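PDB 1U0K: gene product PA4716 from Pseudomonas aeruginosa, which is of unknown function but belongs to the PhzF family and probably acts as an isomerase on a substrate not yet identified. Local coordinates for residues A82-H87 against V274-R279; G226-Y231 against F244-G249. One frame throughout, in Å; residues are numbered along the deposited sequence.

Contact 1. Residues A82-H87 against V274-R279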
ATOM      1  N   ALA A  82      17.286  -8.096   1.537  1.00  9.35           N
ATOM      2  CA  ALA A  82      18.221  -7.893   2.629  1.00  9.22           C
ATOM      3  C   ALA A  82      19.654  -8.293   2.248  1.00  9.44           C
ATOM      4  O   ALA A  82      20.603  -7.561   2.522  1.00  9.25           O
ATOM      5  CB  ALA A  82      17.764  -8.640   3.869  1.00 10.06           C
ATOM      6  N   ALA A  83      19.817  -9.440   1.596  1.00  9.42           N
ATOM      7  CA  ALA A  83      21.136  -9.911   1.162  1.00  9.64           C
ATOM      8  C   ALA A  83      21.809  -8.899   0.237  1.00 10.00           C
ATOM      9  O   ALA A  83      22.992  -8.608   0.380  1.00  9.99           O
ATOM     10  CB  ALA A  83      21.031 -11.284   0.495  1.00 10.11           C
ATOM     11  N   ALA A  84      21.051  -8.369  -0.710  1.00  9.74           N
ATOM     12  CA  ALA A  84      21.574  -7.397  -1.654  1.00  9.95           C
ATOM     13  C   ALA A  84      22.025  -6.122  -0.944  1.00  9.99           C
ATOM     14  O   ALA A  84      23.092  -5.576  -1.244  1.00 10.38           O
ATOM     15  CB  ALA A  84      20.532  -7.075  -2.705  1.00 10.07           C
ATOM     16  N   LEU A  85      21.214  -5.659   0.003  1.00  9.65           N
ATOM     17  CA  LEU A  85      21.536  -4.461   0.750  1.00  9.47           C
ATOM     18  C   LEU A  85      22.780  -4.683   1.598  1.00 10.07           C
ATOM     19  O   LEU A  85      23.645  -3.821   1.643  1.00  9.76           O
ATOM     20  CB  LEU A  85      20.357  -3.985   1.614  1.00  9.71           C
ATOM     21  CG  LEU A  85      20.716  -2.778   2.485  1.00 10.63           C
ATOM     22  CD1 LEU A  85      21.030  -1.562   1.616  1.00 11.81           C
ATOM     23  CD2 LEU A  85      19.643  -2.469   3.485  1.00 12.52           C
ATOM     24  N   LEU A  86      22.884  -5.835   2.258  1.00  9.56           N
ATOM     25  CA  LEU A  86      24.065  -6.123   3.072  1.00 10.27           C
ATOM     26  C   LEU A  86      25.338  -6.134   2.223  1.00 10.63           C
ATOM     27  O   LEU A  86      26.376  -5.683   2.682  1.00 10.71           O
ATOM     28  CB  LEU A  86      23.895  -7.442   3.818  1.00 10.12           C
ATOM     29  CG  LEU A  86      22.826  -7.422   4.908  1.00 11.05           C
ATOM     30  CD1 LEU A  86      22.584  -8.829   5.422  1.00 12.31           C
ATOM     31  CD2 LEU A  86      23.198  -6.523   6.060  1.00 11.67           C
ATOM     32  N   HIS A  87      25.241  -6.631   0.998  1.00 11.43           N
ATOM     33  CA  HIS A  87      26.363  -6.628   0.044  1.00 12.12           C
ATOM     34  C   HIS A  87      26.728  -5.188  -0.317  1.00 12.42           C
ATOM     35  O   HIS A  87      27.903  -4.811  -0.316  1.00 12.60           O
ATOM     36  CB  HIS A  87      25.964  -7.415  -1.202  1.00 12.84           C
ATOM     37  CG  HIS A  87      27.105  -7.893  -2.050  1.00 12.87           C
ATOM     38  ND1 HIS A  87      28.255  -7.167  -2.272  1.00 15.75           N
ATOM     39  CD2 HIS A  87      27.234  -9.028  -2.777  1.00 11.80           C
ATOM     40  CE1 HIS A  87      29.048  -7.849  -3.085  1.00 13.09           C
ATOM     41  NE2 HIS A  87      28.451  -8.982  -3.400  1.00 15.28           N
ATOM     42  N   VAL A 274      18.064  -7.843  -7.850  1.00 12.04           N
ATOM     43  CA  VAL A 274      17.645  -6.844  -6.881  1.00 11.76           C
ATOM     44  C   VAL A 274      18.250  -5.496  -7.240  1.00 11.26           C
ATOM     45  O   VAL A 274      19.431  -5.405  -7.540  1.00 11.68           O
ATOM     46  CB  VAL A 274      18.086  -7.229  -5.452  1.00 11.74           C
ATOM     47  CG1 VAL A 274      17.622  -6.174  -4.452  1.00 11.46           C
ATOM     48  CG2 VAL A 274      17.558  -8.621  -5.076  1.00 11.89           C
ATOM     49  N   GLN A 275      17.420  -4.457  -7.216  1.00 11.41           N
ATOM     50  CA  GLN A 275      17.860  -3.089  -7.429  1.00 11.84           C
ATOM     51  C   GLN A 275      17.638  -2.266  -6.172  1.00 11.85           C
ATOM     52  O   GLN A 275      16.642  -2.443  -5.489  1.00 12.35           O
ATOM     53  CB  GLN A 275      17.060  -2.451  -8.564  1.00 12.39           C
ATOM     54  CG  GLN A 275      17.049  -3.257  -9.845  1.00 13.77           C
ATOM     55  CD  GLN A 275      18.442  -3.536 -10.397  1.00 16.15           C
ATOM     56  OE1 GLN A 275      19.288  -2.643 -10.467  1.00 19.35           O
ATOM     57  NE2 GLN A 275      18.676  -4.776 -10.788  1.00 18.47           N
ATOM     58  N   LEU A 276      18.551  -1.340  -5.902  1.00 11.79           N
ATOM     59  CA  LEU A 276      18.426  -0.406  -4.789  1.00 12.11           C
ATOM     60  C   LEU A 276      17.960   0.947  -5.338  1.00 11.91           C
ATOM     61  O   LEU A 276      18.586   1.504  -6.236  1.00 12.56           O
ATOM     62  CB  LEU A 276      19.758  -0.262  -4.067  1.00 12.52           C
ATOM     63  CG  LEU A 276      20.128  -1.310  -3.020  1.00 15.07           C
ATOM     64  CD1 LEU A 276      20.239  -2.687  -3.633  1.00 17.22           C
ATOM     65  CD2 LEU A 276      21.436  -0.915  -2.353  1.00 17.14           C
ATOM     66  N   LEU A 277      16.854   1.453  -4.816  1.00 11.15           N
ATOM     67  CA  LEU A 277      16.217   2.660  -5.358  1.00 11.44           C
ATOM     68  C   LEU A 277      16.413   3.928  -4.536  1.00 11.08           C
ATOM     69  O   LEU A 277      16.544   5.005  -5.118  1.00 11.03           O
ATOM     70  CB  LEU A 277      14.717   2.425  -5.529  1.00 11.68           C
ATOM     71  CG  LEU A 277      14.272   1.763  -6.832  1.00 15.01           C
ATOM     72  CD1 LEU A 277      14.840   0.377  -7.047  1.00 16.79           C
ATOM     73  CD2 LEU A 277      12.751   1.736  -6.866  1.00 16.92           C
ATOM     74  N   ALA A 278      16.380   3.824  -3.211  1.00  9.97           N
ATOM     75  CA  ALA A 278      16.434   4.997  -2.336  1.00  9.75           C
ATOM     76  C   ALA A 278      16.957   4.642  -0.964  1.00  9.48           C
ATOM     77  O   ALA A 278      16.743   3.531  -0.461  1.00  9.65           O
ATOM     78  CB  ALA A 278      15.058   5.629  -2.197  1.00  9.97           C
ATOM     79  N   ARG A 279      17.660   5.587  -0.361  1.00  9.14           N
ATOM     80  CA  ARG A 279      18.138   5.512   1.006  1.00  9.35           C
ATOM     81  C   ARG A 279      17.458   6.626   1.804  1.00  9.95           C
ATOM     82  O   ARG A 279      17.609   7.800   1.470  1.00 10.24           O
ATOM     83  CB  ARG A 279      19.661   5.723   1.048  1.00 10.33           C
ATOM     84  CG  ARG A 279      20.281   5.662   2.432  1.00 12.73           C
ATOM     85  CD  ARG A 279      21.750   6.096   2.471  1.00 16.41           C
ATOM     86  NE  ARG A 279      21.876   7.511   2.109  1.00 20.81           N
ATOM     87  CZ  ARG A 279      22.456   7.977   1.007  1.00 24.02           C
ATOM     88  NH1 ARG A 279      22.984   7.160   0.101  1.00 24.98           N
ATOM     89  NH2 ARG A 279      22.489   9.290   0.795  1.00 25.73           N
TER

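Contact 2. Residues G226-Y231 against F244-G249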
ATOM      1  N   GLY A 226       9.266 -21.324  -3.617  1.00 18.66           N
ATOM      2  CA  GLY A 226       9.879 -22.561  -3.175  1.00 18.54           C
ATOM      3  C   GLY A 226       8.906 -23.723  -3.270  1.00 18.72           C
ATOM      4  O   GLY A 226       9.174 -24.676  -3.999  1.00 18.25           O
ATOM      5  N   PRO A 227       7.800 -23.660  -2.533  1.00 18.68           N
ATOM      6  CA  PRO A 227       6.747 -24.681  -2.610  1.00 18.55           C
ATOM      7  C   PRO A 227       6.307 -25.003  -4.026  1.00 18.66           C
ATOM      8  O   PRO A 227       6.121 -26.181  -4.336  1.00 18.73           O
ATOM      9  CB  PRO A 227       5.603 -24.048  -1.821  1.00 18.51           C
ATOM     10  CG  PRO A 227       6.306 -23.217  -0.799  1.00 18.70           C
ATOM     11  CD  PRO A 227       7.487 -22.644  -1.511  1.00 18.65           C
ATOM     12  N   VAL A 228       6.135 -23.988  -4.863  1.00 18.51           N
ATOM     13  CA  VAL A 228       5.705 -24.201  -6.239  1.00 18.85           C
ATOM     14  C   VAL A 228       6.747 -25.026  -6.985  1.00 19.53           C
ATOM     15  O   VAL A 228       6.397 -25.989  -7.675  1.00 19.37           O
ATOM     16  CB  VAL A 228       5.428 -22.864  -6.991  1.00 18.84           C
ATOM     17  CG1 VAL A 228       5.345 -23.068  -8.498  1.00 18.72           C
ATOM     18  CG2 VAL A 228       4.131 -22.233  -6.491  1.00 19.05           C
ATOM     19  N   ALA A 229       8.016 -24.653  -6.846  1.00 19.65           N
ATOM     20  CA  ALA A 229       9.105 -25.361  -7.509  1.00 19.90           C
ATOM     21  C   ALA A 229       9.143 -26.811  -7.072  1.00 20.05           C
ATOM     22  O   ALA A 229       9.307 -27.696  -7.909  1.00 20.43           O
ATOM     23  CB  ALA A 229      10.440 -24.696  -7.216  1.00 19.77           C
ATOM     24  N   ALA A 230       8.993 -27.047  -5.769  1.00 19.80           N
ATOM     25  CA  ALA A 230       9.045 -28.396  -5.205  1.00 20.02           C
ATOM     26  C   ALA A 230       7.864 -29.228  -5.693  1.00 20.27           C
ATOM     27  O   ALA A 230       8.010 -30.427  -5.923  1.00 20.52           O
ATOM     28  CB  ALA A 230       9.058 -28.350  -3.693  1.00 19.93           C
ATOM     29  N   TYR A 231       6.713 -28.581  -5.849  1.00 19.84           N
ATOM     30  CA  TYR A 231       5.499 -29.226  -6.342  1.00 20.00           C
ATOM     31  C   TYR A 231       5.671 -29.679  -7.783  1.00 20.62           C
ATOM     32  O   TYR A 231       5.385 -30.831  -8.116  1.00 20.32           O
ATOM     33  CB  TYR A 231       4.307 -28.263  -6.261  1.00 19.80           C
ATOM     34  CG  TYR A 231       2.999 -28.837  -6.779  1.00 19.05           C
ATOM     35  CD1 TYR A 231       2.087 -29.422  -5.912  1.00 18.65           C
ATOM     36  CD2 TYR A 231       2.678 -28.775  -8.126  1.00 18.66           C
ATOM     37  CE1 TYR A 231       0.894 -29.953  -6.380  1.00 19.84           C
ATOM     38  CE2 TYR A 231       1.487 -29.305  -8.608  1.00 20.15           C
ATOM     39  CZ  TYR A 231       0.608 -29.892  -7.729  1.00 20.76           C
ATOM     40  OH  TYR A 231      -0.577 -30.409  -8.218  1.00 22.17           O
ATOM     41  N   PHE A 244      14.987 -23.316 -13.660  1.00 27.66           N
ATOM     42  CA  PHE A 244      13.844 -22.839 -14.411  1.00 26.42           C
ATOM     43  C   PHE A 244      13.248 -21.609 -13.755  1.00 26.11           C
ATOM     44  O   PHE A 244      13.683 -21.202 -12.678  1.00 26.31           O
ATOM     45  CB  PHE A 244      12.807 -23.954 -14.644  1.00 25.97           C
ATOM     46  CG  PHE A 244      12.155 -24.502 -13.394  1.00 24.06           C
ATOM     47  CD1 PHE A 244      10.846 -24.154 -13.075  1.00 22.57           C
ATOM     48  CD2 PHE A 244      12.808 -25.426 -12.593  1.00 22.71           C
ATOM     49  CE1 PHE A 244      10.221 -24.690 -11.956  1.00 21.13           C
ATOM     50  CE2 PHE A 244      12.187 -25.963 -11.467  1.00 21.23           C
ATOM     51  CZ  PHE A 244      10.888 -25.592 -11.155  1.00 21.27           C
ATOM     52  N   VAL A 245      12.291 -20.997 -14.435  1.00 25.46           N
ATOM     53  CA  VAL A 245      11.721 -19.748 -13.958  1.00 25.26           C
ATOM     54  C   VAL A 245      10.217 -19.855 -13.736  1.00 24.30           C
ATOM     55  O   VAL A 245       9.498 -20.530 -14.484  1.00 23.72           O
ATOM     56  CB  VAL A 245      12.108 -18.522 -14.870  1.00 25.57           C
ATOM     57  CG1 VAL A 245      13.390 -18.783 -15.656  1.00 26.45           C
ATOM     58  CG2 VAL A 245      10.994 -18.107 -15.786  1.00 27.02           C
ATOM     59  N   LEU A 246       9.766 -19.214 -12.665  1.00 23.21           N
ATOM     60  CA  LEU A 246       8.357 -18.983 -12.415  1.00 22.60           C
ATOM     61  C   LEU A 246       8.027 -17.543 -12.771  1.00 22.39           C
ATOM     62  O   LEU A 246       8.886 -16.653 -12.715  1.00 21.99           O
ATOM     63  CB  LEU A 246       8.016 -19.238 -10.951  1.00 22.57           C
ATOM     64  CG  LEU A 246       8.358 -20.607 -10.381  1.00 23.39           C
ATOM     65  CD1 LEU A 246       7.863 -20.692  -8.949  1.00 24.17           C
ATOM     66  CD2 LEU A 246       7.761 -21.735 -11.239  1.00 24.00           C
ATOM     67  N   HIS A 247       6.777 -17.319 -13.150  1.00 21.77           N
ATOM     68  CA  HIS A 247       6.328 -16.003 -13.576  1.00 21.62           C
ATOM     69  C   HIS A 247       5.245 -15.530 -12.633  1.00 21.37           C
ATOM     70  O   HIS A 247       4.387 -16.304 -12.228  1.00 20.84           O
ATOM     71  CB  HIS A 247       5.799 -16.035 -15.018  1.00 21.92           C
ATOM     72  CG  HIS A 247       6.732 -16.696 -15.980  1.00 23.28           C
ATOM     73  ND1 HIS A 247       7.865 -16.080 -16.463  1.00 24.76           N
ATOM     74  CD2 HIS A 247       6.712 -17.933 -16.529  1.00 24.83           C
ATOM     75  CE1 HIS A 247       8.500 -16.907 -17.274  1.00 25.83           C
ATOM     76  NE2 HIS A 247       7.825 -18.040 -17.328  1.00 26.33           N
ATOM     77  N   GLN A 248       5.299 -14.254 -12.281  1.00 20.93           N
ATOM     78  CA  GLN A 248       4.273 -13.637 -11.447  1.00 20.86           C
ATOM     79  C   GLN A 248       4.271 -12.134 -11.674  1.00 21.19           C
ATOM     80  O   GLN A 248       5.309 -11.546 -11.968  1.00 21.10           O
ATOM     81  CB  GLN A 248       4.524 -13.935  -9.966  1.00 20.85           C
ATOM     82  CG  GLN A 248       3.282 -13.809  -9.081  1.00 19.72           C
ATOM     83  CD  GLN A 248       3.566 -14.108  -7.618  1.00 19.58           C
ATOM     84  OE1 GLN A 248       4.319 -15.031  -7.307  1.00 18.23           O
ATOM     85  NE2 GLN A 248       2.970 -13.323  -6.712  1.00 18.85           N
ATOM     86  N   GLY A 249       3.102 -11.521 -11.543  1.00 21.97           N
ATOM     87  CA  GLY A 249       2.995 -10.072 -11.512  1.00 22.93           C
ATOM     88  C   GLY A 249       2.469  -9.389 -12.760  1.00 23.95           C
ATOM     89  O   GLY A 249       2.264  -8.176 -12.746  1.00 24.06           O
TER

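Contact 1. Residues A82-H87 against V274-R279
Ala84 sets its methyl group down on Val274 in the tight part of the contact. Its CB lies 3.5 Å from Val274 CG1 and 3.7 Å from Val274 CB, with Val274 CG2 only slightly farther away, at 4.1 Å. The helix methyl therefore meets the branch point of the valine together with both its arms. Because the helix presents nothing larger than a methyl here, its backbone can come down close over the strand: the CA atoms of Ala84 and Val274 are 6.6 Å apart, and the axes of 82-87 and 274-279 approach to 8.7 Å while crossing at -63°.

One helix position further on, the packing is looser. Leu85, with CG anti to its own backbone nitrogen (chi1 176°), carries CD1 to 4.0 Å from Leu276 CD2, the two side chains crossing at about a right angle, so that they share one methyl-to-methyl touch and no broad surface. The other arm of Leu276, CD1, comes no nearer than 4.5 Å to Ala84 CB. Leu276 is partly exposed, unlike the buried Ala84, Leu85 and Val274, and it also packs on Leu283 of the second subunit.

Farther along the strand, a classic beta bulge sets Leu277 and Ala278 together opposite Gln9, and Ala278 and Arg279 pair antiparallel with a strand of the second subunit. Elsewhere on the helix, Ala83 and Leu86 pack on Trp98 of strand 96-101. A largely apolar helix held within curved strands in this way is characteristic of the diaminopimelate epimerase-like fold of the PhzF family, in which each domain wraps its strands around a central helix.

Contact 2. Residues G226-Y231 against F244-G249
Helix 226-231 runs across strand 244-248 at 128° with the two axes 10.0 Å apart at their closest, and the nearest CA atoms are those of Ala229 and Leu246, separated by 8.1 Å. This spacing is filled from the strand by Leu246 and Phe244, which span the distance to Val228 and Ala229 on the helix.

Leu246 meets Val228 through its forked end. Its CD1 approaches Val228 CG1 to 3.5 Å, tighter than usual for two carbons, while Leu246 CD2 lies 3.9 Å from the same valine methyl; CG1 is thus touched by both arms of the leucine. The two side chains lie alongside each other, pointing opposite ways, and the extended end of Leu246 (chi2 -176°) carries CD1 on to Val228 CB as well, at 3.8 Å.

Phe244 makes the second touch, by the far end of its ring. A chi1 of 64° tucks CG between backbone N and C and swings the ring toward the helix, and CZ comes 4.1 Å from Ala229 CB, which approaches it obliquely. All four residues are buried, and the interaction across the gap is wholly apolar.

Val260, on the adjoining strand 256-262, touches Ala229, Phe244 and Leu246 alike and so adds to the hydrophobic cluster. Around the rest of helix 222-234, Val228 and Tyr231 rest on Leu168 of strand 166-170, and Ala230 on Ala127 and Phe129 of strand 117-129, leaving the helix lined by strands on several sides.

Contacts 1 and 2 apply one principle twice, an apolar helix laid against a strand with an alanine at one of the touching points of each. Their centres are 23 Å apart and their nearest atoms about 14 Å, so they do not touch. Along the chain contact 2 is nested within contact 1: helix 78-90 comes first, then helix 222-234 and strand 244-248, and strand 267-282 closes the circuit. Strand 256-262 connects them, pairing antiparallel with both 244-248 and 267-282. This is consistent with the two-lobed architecture of PhzF relatives, each lobe built round its own helix, with the late strand 267-282 returning to the lobe that holds helix 78-90.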